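Local coordinates for protein pumilio homolog 23 (Arabidopsis thaliana, PDB 5WZJ) that binds RNA sequence-specifically through its pumilio repeats, with 18S rRNA as a recognised target, and probably regulates translation and mRNA stability, at residues 527-532 / 552-557; 488-493 / 518-523; 417-422 / 460-465; 387-392 / 396-401; 353-356 / 362-365. One frame throughout, in Å; residues are numbered along the deposited sequence.

Contact 1: 527-532 / 552-557; sequences ELLDVK and GYASRP
Y553 is the first residue of 552-557 to meet the other segment. Its ring lies beside the branched end of L529. The ring atom Y553 CD2 is 3.8 Å from L529 CD2. Y553 CE2 is almost as near, at 3.9 Å from the same L529 CD2. The methyl approaches the ring obliquely. Y553 CG stands anti to the backbone N (chi1 173°), and this turn brings the ring toward helix 518-530, where it also touches A525 and S526. The ring also packs edge-to-face with W560, and Y553 OH makes a weak hydrogen bond to E522. A554 comes next. Its CB fits against both branches of L529, 3.8 Å from L529 CD1 and 3.9 Å from L529 CD2. L529 thus spreads one methyl over A554 alone and shares the other between A554 and Y553. The segments are the ends of helices 518-530 and 550-555, in the all-helical array of pumilio-type repeats, near the C-terminus. The contact is small and lies at the surface, and it is wholly apolar. Just past A554, helix 550-555 comes to its end at S555. On the side of 527-532, K532 NZ forms a salt bridge with D551, just before 552-557.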
# COMPACT_ATOMS: atom_id res chain seq x y z
N GLU A 527 -17.69 -32.04 10.67
CA GLU A 527 -16.29 -31.90 11.07
C GLU A 527 -16.09 -30.74 12.04
O GLU A 527 -15.32 -30.85 13.00
CB GLU A 527 -15.40 -31.75 9.83
CG GLU A 527 -15.31 -33.03 9.01
CD GLU A 527 -14.32 -32.93 7.86
OE1 GLU A 527 -14.60 -33.48 6.77
OE2 GLU A 527 -13.25 -32.31 8.04
N LEU A 528 -16.78 -29.61 11.81
CA LEU A 528 -16.65 -28.50 12.75
C LEU A 528 -17.24 -28.85 14.10
O LEU A 528 -16.77 -28.37 15.14
CB LEU A 528 -17.33 -27.25 12.20
CG LEU A 528 -16.84 -26.69 10.86
CD1 LEU A 528 -17.21 -25.23 10.71
CD2 LEU A 528 -15.35 -26.90 10.70
N LEU A 529 -18.28 -29.69 14.11
CA LEU A 529 -18.87 -30.14 15.36
C LEU A 529 -17.84 -30.83 16.24
O LEU A 529 -17.79 -30.60 17.46
CB LEU A 529 -20.05 -31.06 15.05
CG LEU A 529 -21.06 -31.39 16.14
CD1 LEU A 529 -21.41 -30.14 16.95
CD2 LEU A 529 -22.30 -31.98 15.49
N ASP A 530 -16.97 -31.65 15.65
CA ASP A 530 -15.96 -32.37 16.42
C ASP A 530 -14.95 -31.45 17.09
O ASP A 530 -14.33 -31.85 18.08
CB ASP A 530 -15.21 -33.36 15.53
CG ASP A 530 -16.07 -34.53 15.11
OD1 ASP A 530 -16.96 -34.93 15.89
OD2 ASP A 530 -15.85 -35.06 14.00
N VAL A 531 -14.75 -30.23 16.58
CA VAL A 531 -13.78 -29.31 17.16
C VAL A 531 -14.46 -28.07 17.72
O VAL A 531 -13.83 -27.03 17.90
CB VAL A 531 -12.69 -28.94 16.13
CG1 VAL A 531 -12.01 -30.19 15.58
CG2 VAL A 531 -13.28 -28.11 14.99
N LYS A 532 -15.77 -28.17 18.00
CA LYS A 532 -16.57 -27.00 18.34
C LYS A 532 -16.04 -26.30 19.58
O LYS A 532 -16.09 -25.06 19.67
CB LYS A 532 -18.03 -27.40 18.55
CG LYS A 532 -18.94 -26.21 18.82
CD LYS A 532 -20.13 -26.60 19.67
CE LYS A 532 -20.75 -25.36 20.32
NZ LYS A 532 -21.82 -25.72 21.30
N GLY A 552 -27.38 -25.60 15.58
CA GLY A 552 -28.63 -26.13 15.05
C GLY A 552 -28.46 -27.48 14.37
O GLY A 552 -29.35 -28.33 14.43
N TYR A 553 -27.32 -27.68 13.70
CA TYR A 553 -27.02 -28.99 13.12
C TYR A 553 -26.91 -30.06 14.20
O TYR A 553 -27.40 -31.18 14.03
CB TYR A 553 -25.73 -28.93 12.29
CG TYR A 553 -25.30 -30.29 11.81
CD1 TYR A 553 -26.05 -30.97 10.86
CD2 TYR A 553 -24.17 -30.91 12.33
CE1 TYR A 553 -25.67 -32.23 10.42
CE2 TYR A 553 -23.78 -32.17 11.90
CZ TYR A 553 -24.54 -32.82 10.95
OH TYR A 553 -24.16 -34.08 10.52
N ALA A 554 -26.26 -29.74 15.32
CA ALA A 554 -26.12 -30.72 16.39
C ALA A 554 -27.46 -31.05 17.04
O ALA A 554 -27.76 -32.21 17.32
CB ALA A 554 -25.14 -30.21 17.45
N SER A 555 -28.29 -30.02 17.27
CA SER A 555 -29.50 -30.18 18.08
C SER A 555 -30.71 -30.59 17.25
O SER A 555 -31.44 -31.50 17.65
CB SER A 555 -29.78 -28.87 18.84
OG SER A 555 -30.11 -27.81 17.96
N ARG A 556 -30.95 -29.95 16.10
CA ARG A 556 -32.06 -30.29 15.21
C ARG A 556 -31.54 -30.56 13.81
O ARG A 556 -31.80 -29.78 12.88
CB ARG A 556 -33.11 -29.18 15.16
CG ARG A 556 -33.65 -28.70 16.49
CD ARG A 556 -34.34 -29.82 17.24
NE ARG A 556 -35.72 -30.08 16.82
CZ ARG A 556 -36.79 -29.62 17.46
NH1 ARG A 556 -38.01 -29.94 17.03
NH2 ARG A 556 -36.66 -28.86 18.53
N PRO A 557 -30.82 -31.67 13.60
CA PRO A 557 -30.20 -31.89 12.28
C PRO A 557 -31.18 -31.92 11.12
O PRO A 557 -30.83 -31.47 10.02
CB PRO A 557 -29.47 -33.24 12.45
CG PRO A 557 -30.12 -33.89 13.63
CD PRO A 557 -30.54 -32.77 14.54

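Contact 2: 488-493 / 518-523; sequences LIIKLR and LTLREA
R493 reaches over to A523 and L520 with most of its length. From CB the chain runs out through CG, which is anti to the carbonyl carbon (chi1 -73°). The first atom to meet the other segment is R493 CD, 3.9 Å from L520 CD2. The chain then bends at chi3 (65°), and this bend brings the guanidinium round to A523. R493 NE is 4.0 Å from A523 CB. R493 CZ comes nearer, and at the tip R493 NH2 is 3.7 Å from A523 CB. The methyl lies over one face of the guanidinium, displaced toward its rim. The flat group thus rests on the alanine through one face. L520 is the link to the second half of the contact. Its CD1 and CD2 both lie 3.9 Å from I490 CG1. The side chains of L520 and I490 cross at about a right angle, as do those of L520 and R493. L520 is buried, while I490 and R493, which pack on it, are exposed. Within 488-493 a type I beta turn from I490 to R493 follows the end of helix 482-490. The contact joins the end of Pumilio repeat 7 and the start of repeat 8 to a later helix of repeat 8, the side-by-side helix packing of a PUF superhelix.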
# COMPACT_ATOMS: atom_id res chain seq x y z
N LEU A 488 -12.21 -30.58 -5.99
CA LEU A 488 -11.22 -30.05 -5.06
C LEU A 488 -11.75 -30.04 -3.63
O LEU A 488 -11.05 -30.43 -2.69
CB LEU A 488 -10.78 -28.63 -5.48
CG LEU A 488 -9.71 -27.99 -4.57
CD1 LEU A 488 -8.73 -27.17 -5.38
CD2 LEU A 488 -10.33 -27.12 -3.49
N ILE A 489 -12.99 -29.57 -3.45
CA ILE A 489 -13.56 -29.50 -2.11
C ILE A 489 -13.57 -30.88 -1.45
O ILE A 489 -13.24 -31.02 -0.27
CB ILE A 489 -14.98 -28.90 -2.18
CG1 ILE A 489 -14.89 -27.42 -2.60
CG2 ILE A 489 -15.71 -29.05 -0.83
CD1 ILE A 489 -16.25 -26.76 -2.85
N ILE A 490 -13.92 -31.92 -2.22
CA ILE A 490 -13.94 -33.27 -1.66
C ILE A 490 -12.57 -33.68 -1.15
O ILE A 490 -12.45 -34.37 -0.13
CB ILE A 490 -14.50 -34.26 -2.70
CG1 ILE A 490 -16.01 -34.04 -2.84
CG2 ILE A 490 -14.20 -35.72 -2.31
CD1 ILE A 490 -16.65 -34.74 -4.04
N LYS A 491 -11.50 -33.23 -1.82
CA LYS A 491 -10.19 -33.63 -1.31
C LYS A 491 -9.79 -32.89 -0.04
O LYS A 491 -8.74 -33.21 0.53
CB LYS A 491 -9.14 -33.46 -2.41
CG LYS A 491 -9.22 -34.64 -3.42
CD LYS A 491 -8.12 -34.60 -4.45
CE LYS A 491 -8.45 -33.62 -5.57
NZ LYS A 491 -7.53 -33.86 -6.73
N LEU A 492 -10.58 -31.93 0.42
CA LEU A 492 -10.35 -31.33 1.73
C LEU A 492 -11.07 -32.06 2.86
O LEU A 492 -10.88 -31.70 4.03
CB LEU A 492 -10.78 -29.86 1.74
CG LEU A 492 -9.97 -28.91 0.85
CD1 LEU A 492 -10.55 -27.51 0.90
CD2 LEU A 492 -8.51 -28.88 1.27
N ARG A 493 -11.89 -33.07 2.53
CA ARG A 493 -12.64 -33.79 3.55
C ARG A 493 -11.71 -34.41 4.58
O ARG A 493 -10.63 -34.91 4.24
CB ARG A 493 -13.51 -34.88 2.92
CG ARG A 493 -14.73 -34.35 2.18
CD ARG A 493 -15.75 -35.46 1.87
NE ARG A 493 -16.35 -36.03 3.07
CZ ARG A 493 -17.44 -36.81 3.05
NH1 ARG A 493 -18.04 -37.09 1.90
NH2 ARG A 493 -17.92 -37.31 4.19
N LEU A 518 -25.96 -30.15 -0.33
CA LEU A 518 -26.33 -30.53 1.03
C LEU A 518 -25.40 -31.59 1.61
O LEU A 518 -25.02 -31.52 2.78
CB LEU A 518 -27.78 -31.04 1.08
CG LEU A 518 -28.24 -31.61 2.43
CD1 LEU A 518 -28.08 -30.58 3.55
CD2 LEU A 518 -29.67 -32.11 2.38
N THR A 519 -25.02 -32.57 0.79
CA THR A 519 -24.19 -33.67 1.29
C THR A 519 -22.86 -33.17 1.83
O THR A 519 -22.44 -33.56 2.92
CB THR A 519 -23.95 -34.68 0.18
OG1 THR A 519 -25.21 -35.20 -0.27
CG2 THR A 519 -23.08 -35.82 0.68
N LEU A 520 -22.19 -32.30 1.08
CA LEU A 520 -20.89 -31.83 1.55
C LEU A 520 -21.03 -30.76 2.64
O LEU A 520 -20.16 -30.66 3.51
CB LEU A 520 -20.06 -31.33 0.37
CG LEU A 520 -19.59 -32.49 -0.52
CD1 LEU A 520 -19.17 -31.99 -1.91
CD2 LEU A 520 -18.47 -33.30 0.14
N ARG A 521 -22.11 -29.97 2.61
CA ARG A 521 -22.37 -29.06 3.72
C ARG A 521 -22.51 -29.81 5.03
O ARG A 521 -21.97 -29.39 6.07
CB ARG A 521 -23.62 -28.23 3.46
CG ARG A 521 -23.40 -27.16 2.44
CD ARG A 521 -24.59 -26.23 2.33
NE ARG A 521 -24.38 -25.26 1.27
CZ ARG A 521 -25.14 -24.19 1.08
NH1 ARG A 521 -26.17 -23.95 1.88
NH2 ARG A 521 -24.87 -23.36 0.08
N GLU A 522 -23.22 -30.94 5.01
CA GLU A 522 -23.36 -31.75 6.20
C GLU A 522 -22.02 -32.33 6.64
O GLU A 522 -21.72 -32.36 7.84
CB GLU A 522 -24.37 -32.87 5.95
CG GLU A 522 -24.64 -33.68 7.18
CD GLU A 522 -25.87 -34.55 7.06
OE1 GLU A 522 -26.48 -34.60 5.97
OE2 GLU A 522 -26.21 -35.19 8.08
N ALA A 523 -21.20 -32.79 5.69
CA ALA A 523 -19.88 -33.31 6.06
C ALA A 523 -19.02 -32.23 6.71
O ALA A 523 -18.38 -32.48 7.73
CB ALA A 523 -19.18 -33.89 4.82

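Contact 3: 417-422 / 460-465; sequences WEWAPG and TETAKD
W419 turns the edge of its indole, not a face, toward E461 and T462. Its CG is anti to the backbone N (chi1 -163°), which sends the ring out to helix 456-463. The ring atom W419 CZ2 is 3.9 Å from E461 CB. Beside it W419 CH2 is 3.7 Å from T462 OG1, which lies in the plane of the indole. That hydroxyl has its hydrogen bond with Y458 O, one turn back in the helix. The E461 carboxylate is inclined to the indole by 48°. A bend at chi2 (-69°) takes it to a water that ties the segments together. The water accepts from W419 NE1 at 2.9 Å and from G422 N at 3.1 Å. It donates to E461 OE1 over an unusually short 2.5 Å. The indole N-H, although its residue is buried, is thus satisfied by solvent. The W419 ring also stacks on Y458 of helix 456-463, meets F404 edge-to-face and touches P400 of helix 398-403. W419 of the loop 417-422, which runs between helices 405-410 and 427-436, thereby links helices 398-403 and 456-463.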
# COMPACT_ATOMS: atom_id res chain seq x y z
N TRP A 417 12.15 -31.50 -8.61
CA TRP A 417 11.41 -30.73 -7.62
C TRP A 417 9.91 -31.00 -7.75
O TRP A 417 9.37 -31.07 -8.86
CB TRP A 417 11.69 -29.23 -7.79
CG TRP A 417 11.08 -28.41 -6.71
CD1 TRP A 417 11.69 -28.00 -5.56
CD2 TRP A 417 9.73 -27.92 -6.66
NE1 TRP A 417 10.80 -27.27 -4.79
CE2 TRP A 417 9.60 -27.21 -5.44
CE3 TRP A 417 8.63 -28.00 -7.52
CZ2 TRP A 417 8.40 -26.58 -5.06
CZ3 TRP A 417 7.44 -27.38 -7.14
CH2 TRP A 417 7.33 -26.69 -5.92
N GLU A 418 9.24 -31.16 -6.62
CA GLU A 418 7.80 -31.39 -6.66
C GLU A 418 7.04 -30.53 -5.67
O GLU A 418 5.87 -30.21 -5.90
CB GLU A 418 7.49 -32.85 -6.38
CG GLU A 418 7.83 -33.79 -7.51
CD GLU A 418 7.34 -35.19 -7.25
OE1 GLU A 418 6.33 -35.32 -6.51
OE2 GLU A 418 7.96 -36.14 -7.76
N TRP A 419 7.67 -30.17 -4.56
CA TRP A 419 6.97 -29.57 -3.42
C TRP A 419 8.02 -29.03 -2.46
O TRP A 419 9.20 -29.39 -2.56
CB TRP A 419 6.06 -30.61 -2.73
CG TRP A 419 5.01 -30.04 -1.82
CD1 TRP A 419 4.96 -30.13 -0.45
CD2 TRP A 419 3.83 -29.31 -2.21
NE1 TRP A 419 3.84 -29.49 0.03
CE2 TRP A 419 3.13 -28.98 -1.03
CE3 TRP A 419 3.31 -28.90 -3.44
CZ2 TRP A 419 1.94 -28.26 -1.04
CZ3 TRP A 419 2.12 -28.18 -3.45
CH2 TRP A 419 1.45 -27.87 -2.26
N ALA A 420 7.58 -28.18 -1.53
CA ALA A 420 8.43 -27.68 -0.43
C ALA A 420 7.72 -27.96 0.89
O ALA A 420 7.06 -27.07 1.45
CB ALA A 420 8.73 -26.19 -0.60
N PRO A 421 7.83 -29.18 1.41
CA PRO A 421 7.00 -29.58 2.55
C PRO A 421 7.18 -28.65 3.75
O PRO A 421 8.30 -28.35 4.17
CB PRO A 421 7.48 -31.01 2.86
CG PRO A 421 8.13 -31.48 1.60
CD PRO A 421 8.75 -30.26 0.99
N GLY A 422 6.06 -28.17 4.28
CA GLY A 422 6.06 -27.29 5.43
C GLY A 422 6.39 -25.84 5.15
O GLY A 422 6.20 -25.00 6.05
N THR A 460 -4.69 -29.78 0.87
CA THR A 460 -4.93 -29.37 2.25
C THR A 460 -3.78 -28.51 2.78
O THR A 460 -4.01 -27.53 3.48
CB THR A 460 -5.13 -30.59 3.16
OG1 THR A 460 -3.93 -31.35 3.21
CG2 THR A 460 -6.24 -31.46 2.64
N GLU A 461 -2.54 -28.86 2.43
CA GLU A 461 -1.41 -27.99 2.78
C GLU A 461 -1.59 -26.59 2.20
O GLU A 461 -1.25 -25.59 2.86
CB GLU A 461 -0.10 -28.60 2.29
CG GLU A 461 0.33 -29.82 3.05
CD GLU A 461 0.75 -29.50 4.46
OE1 GLU A 461 1.94 -29.14 4.65
OE2 GLU A 461 -0.10 -29.58 5.37
N THR A 462 -2.10 -26.49 0.97
CA THR A 462 -2.34 -25.19 0.36
C THR A 462 -3.39 -24.41 1.15
O THR A 462 -3.22 -23.22 1.42
CB THR A 462 -2.78 -25.35 -1.10
OG1 THR A 462 -1.81 -26.13 -1.81
CG2 THR A 462 -2.96 -23.97 -1.79
N ALA A 463 -4.47 -25.09 1.53
CA ALA A 463 -5.55 -24.43 2.27
C ALA A 463 -5.07 -23.93 3.63
O ALA A 463 -5.57 -22.91 4.12
CB ALA A 463 -6.72 -25.39 2.45
N LYS A 464 -4.12 -24.62 4.24
CA LYS A 464 -3.60 -24.22 5.54
C LYS A 464 -2.58 -23.10 5.45
O LYS A 464 -2.08 -22.66 6.49
CB LYS A 464 -2.95 -25.42 6.24
CG LYS A 464 -3.92 -26.57 6.52
CD LYS A 464 -3.21 -27.74 7.19
CE LYS A 464 -4.12 -28.97 7.18
NZ LYS A 464 -3.48 -30.17 7.79
N ASP A 465 -2.25 -22.64 4.26
CA ASP A 465 -1.28 -21.57 4.07
C ASP A 465 -2.04 -20.26 3.87
O ASP A 465 -3.01 -20.21 3.11
CB ASP A 465 -0.38 -21.85 2.86
CG ASP A 465 0.69 -20.79 2.65
OD1 ASP A 465 0.37 -19.71 2.10
OD2 ASP A 465 1.84 -21.04 3.02
O HOH W 1 3.38 -28.42 2.74

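Contact 4: 387-392 / 396-401; sequences AVCSTN and ISILPR
This is a buried contact between consecutive helices, in which V388 and C389 at the end of helix 377-388 meet I398 and R401 of helix 398-403 across a short loop. I398 puts its CD1 against the branched V388, 3.6 Å from V388 CB. The two side chains cross at about a right angle. C389 SG lies over the backbone of the next helix, 3.8 Å from I398 CA. R401 runs alongside V388 in the opposite direction, with V388 CG1 only 3.5 Å from R401 CB. In this all-helical PUF-type fold the contact packs the end of helix 377-388 on the start of helix 398-403. R401 adds a polar tie. Its chain is extended from CG to NE (chi3 -180°), and this carries the guanidinium to the carbonyl at the helix end. R401 NH1 donates to V388 O at 3.0 Å, with an N-H...O angle of 144°. The oxygen lies in the guanidinium plane, at its edge, while the donor is tilted 19° from the carbonyl plane. A methionine in its place would probably leave V388 O without this partner and the end of helix 377-388 less firmly tied to helix 398-403. R401 also touches W417, and V388 touches L355 of helix 351-356.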
# COMPACT_ATOMS: atom_id res chain seq x y z
N ALA A 387 6.90 -20.35 -19.19
CA ALA A 387 8.05 -19.88 -18.43
C ALA A 387 8.36 -20.78 -17.25
O ALA A 387 9.52 -20.87 -16.82
CB ALA A 387 7.81 -18.45 -17.94
N VAL A 388 7.35 -21.46 -16.70
CA VAL A 388 7.54 -22.21 -15.47
C VAL A 388 7.69 -23.70 -15.79
O VAL A 388 8.38 -24.43 -15.08
CB VAL A 388 6.37 -21.97 -14.50
CG1 VAL A 388 6.49 -22.84 -13.27
CG2 VAL A 388 6.31 -20.49 -14.10
N CYS A 389 7.06 -24.13 -16.88
CA CYS A 389 7.02 -25.53 -17.29
C CYS A 389 7.55 -25.64 -18.72
O CYS A 389 6.80 -25.43 -19.68
CB CYS A 389 5.60 -26.07 -17.19
SG CYS A 389 4.89 -25.89 -15.55
N SER A 390 8.83 -26.00 -18.85
CA SER A 390 9.48 -26.00 -20.15
C SER A 390 9.08 -27.19 -21.02
O SER A 390 9.05 -27.06 -22.25
CB SER A 390 11.00 -25.98 -19.98
OG SER A 390 11.43 -27.17 -19.34
N THR A 391 8.80 -28.34 -20.42
CA THR A 391 8.37 -29.51 -21.16
C THR A 391 6.85 -29.67 -21.07
O THR A 391 6.20 -29.15 -20.15
CB THR A 391 9.03 -30.79 -20.64
OG1 THR A 391 8.64 -31.01 -19.28
CG2 THR A 391 10.56 -30.69 -20.73
N ASN A 392 6.30 -30.42 -22.02
CA ASN A 392 4.86 -30.68 -22.00
C ASN A 392 4.46 -31.40 -20.72
O ASN A 392 3.44 -31.06 -20.11
CB ASN A 392 4.45 -31.51 -23.22
CG ASN A 392 4.04 -30.65 -24.39
OD1 ASN A 392 4.82 -30.42 -25.32
ND2 ASN A 392 2.80 -30.15 -24.36
N ILE A 396 1.61 -30.11 -15.86
CA ILE A 396 0.68 -30.49 -14.80
C ILE A 396 1.11 -29.92 -13.45
O ILE A 396 0.29 -29.82 -12.53
CB ILE A 396 0.54 -32.04 -14.75
CG1 ILE A 396 -0.60 -32.47 -13.82
CG2 ILE A 396 1.84 -32.66 -14.29
CD1 ILE A 396 -1.99 -32.12 -14.35
N SER A 397 2.36 -29.50 -13.33
CA SER A 397 2.90 -28.98 -12.07
C SER A 397 2.89 -27.46 -12.00
O SER A 397 3.58 -26.88 -11.15
CB SER A 397 4.31 -29.52 -11.86
OG SER A 397 4.27 -30.91 -11.62
N ILE A 398 2.14 -26.79 -12.88
CA ILE A 398 2.19 -25.33 -12.88
C ILE A 398 1.76 -24.76 -11.53
O ILE A 398 2.37 -23.82 -11.01
CB ILE A 398 1.37 -24.76 -14.06
CG1 ILE A 398 1.42 -23.23 -14.06
CG2 ILE A 398 -0.04 -25.24 -14.01
CD1 ILE A 398 2.82 -22.67 -14.23
N LEU A 399 0.72 -25.35 -10.91
CA LEU A 399 0.26 -24.82 -9.63
C LEU A 399 1.29 -24.99 -8.54
O LEU A 399 1.67 -23.98 -7.89
CB LEU A 399 -1.10 -25.43 -9.26
CG LEU A 399 -2.27 -24.45 -9.13
CD1 LEU A 399 -1.97 -23.35 -8.10
CD2 LEU A 399 -2.61 -23.84 -10.49
N PRO A 400 1.81 -26.19 -8.24
CA PRO A 400 2.83 -26.31 -7.19
C PRO A 400 4.03 -25.40 -7.40
O PRO A 400 4.55 -24.82 -6.44
CB PRO A 400 3.25 -27.78 -7.25
CG PRO A 400 2.09 -28.49 -7.83
CD PRO A 400 1.47 -27.52 -8.81
N ARG A 401 4.49 -25.25 -8.65
CA ARG A 401 5.67 -24.44 -8.88
C ARG A 401 5.40 -22.96 -8.63
O ARG A 401 6.28 -22.25 -8.14
CB ARG A 401 6.19 -24.67 -10.30
CG ARG A 401 6.71 -26.10 -10.52
CD ARG A 401 7.14 -26.34 -11.94
NE ARG A 401 7.61 -27.71 -12.12
CZ ARG A 401 8.26 -28.14 -13.20
NH1 ARG A 401 8.51 -27.31 -14.21
NH2 ARG A 401 8.65 -29.40 -13.27

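Contact 5: 353-356 / 362-365; sequences DLLE and VVAS
Two consecutive helices of the superhelical array, 351-356 and 360-373, pack here through L354 and L355 on one side and V362 and V363 on the other. L354 is the main partner. Its CB is 4.0 Å from V363 CG2. Its tip goes further, and L354 CD1 comes to 4.0 Å from V362 CG1 and to 4.1 Å from V363 CG2. One leucine thus spans two neighbouring valines on the same helix. The leucine crosses V362 at about a right angle and V363 more obliquely. V363 CG2 is the methyl that both leucines share. V363 has CG1 anti to the backbone N (chi1 176°), and this puts CG2, not CG1, against L354. The pumilio fold is a right-handed superhelix of packed helical repeats. Within it this contact is buried, and all four side chains that meet are apolar. L355 joins in less closely. L355 CD2 is 4.2 Å from V363 CG2, and the end of the side chain turns toward the second helix although the residue starts off to the side. Further helices surround the pair. F315 and S318 of helix 314-318 touch L354, I331 and N324 of helix 323-332 touch V362, and L384 of helix 377-388 touches L355.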
# COMPACT_ATOMS: atom_id res chain seq x y z
N ASP A 353 13.20 -15.43 -17.58
CA ASP A 353 14.25 -14.60 -17.01
C ASP A 353 13.75 -13.82 -15.80
O ASP A 353 14.37 -13.81 -14.74
CB ASP A 353 14.77 -13.62 -18.06
CG ASP A 353 15.14 -14.30 -19.36
OD1 ASP A 353 14.22 -14.66 -20.14
OD2 ASP A 353 16.34 -14.45 -19.62
N LEU A 354 12.60 -13.15 -15.96
CA LEU A 354 12.08 -12.32 -14.88
C LEU A 354 11.81 -13.15 -13.63
O LEU A 354 12.16 -12.74 -12.52
CB LEU A 354 10.82 -11.60 -15.35
CG LEU A 354 11.02 -10.52 -16.42
CD1 LEU A 354 9.69 -10.00 -16.95
CD2 LEU A 354 11.84 -9.36 -15.87
N LEU A 355 11.20 -14.33 -13.79
CA LEU A 355 10.95 -15.18 -12.63
C LEU A 355 12.25 -15.69 -12.01
O LEU A 355 12.38 -15.73 -10.79
CB LEU A 355 10.04 -16.35 -13.02
CG LEU A 355 8.62 -15.98 -13.46
CD1 LEU A 355 7.92 -17.22 -13.99
CD2 LEU A 355 7.83 -15.38 -12.30
N GLU A 356 13.22 -16.08 -12.85
CA GLU A 356 14.50 -16.55 -12.35
C GLU A 356 15.21 -15.48 -11.53
O GLU A 356 15.83 -15.78 -10.50
CB GLU A 356 15.40 -16.98 -13.52
CG GLU A 356 15.00 -18.29 -14.17
CD GLU A 356 15.78 -18.57 -15.46
OE1 GLU A 356 16.52 -17.68 -15.92
OE2 GLU A 356 15.64 -19.68 -16.01
N VAL A 362 6.76 -7.91 -11.88
CA VAL A 362 6.60 -7.42 -13.25
C VAL A 362 5.65 -8.34 -14.01
O VAL A 362 4.73 -7.89 -14.70
CB VAL A 362 7.96 -7.32 -13.96
CG1 VAL A 362 7.77 -6.88 -15.42
CG2 VAL A 362 8.90 -6.37 -13.22
N VAL A 363 5.87 -9.65 -13.88
CA VAL A 363 5.00 -10.63 -14.53
C VAL A 363 3.57 -10.49 -14.03
O VAL A 363 2.62 -10.44 -14.81
CB VAL A 363 5.55 -12.06 -14.31
CG1 VAL A 363 4.60 -13.09 -14.91
CG2 VAL A 363 6.92 -12.20 -14.93
N ALA A 364 3.41 -10.43 -12.70
CA ALA A 364 2.08 -10.25 -12.12
C ALA A 364 1.38 -9.01 -12.65
O ALA A 364 0.18 -9.03 -12.94
CB ALA A 364 2.19 -10.17 -10.59
N SER A 365 2.12 -7.90 -12.78
CA SER A 365 1.49 -6.68 -13.26
C SER A 365 1.01 -6.83 -14.69
O SER A 365 -0.08 -6.37 -15.04
CB SER A 365 2.46 -5.49 -13.14
OG SER A 365 2.81 -5.27 -11.78

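The five contacts lie in the C-terminal part of the superhelix and follow one another along the chain in the order 5, 4, 3, 2, 1. Four neighbouring pairs touch directly. Contact 5 meets contact 4 where L355 CD1 lies 3.6 Å from V388 CG2. Contact 4 meets contact 3 where W417 packs on P400 and R401. Contact 3 passes to contact 2 through T460 CG2, 3.7 Å from L492 CD2. Contacts 2 and 1 share helix 518-530. The ends of the series, contacts 1 and 5, have centres about 46 Å apart. Contact 5 comes nearest the bound RNA, at about 4 Å between nearest atoms, contact 3 follows at about 6 Å, and contact 4 is farthest at about 12 Å.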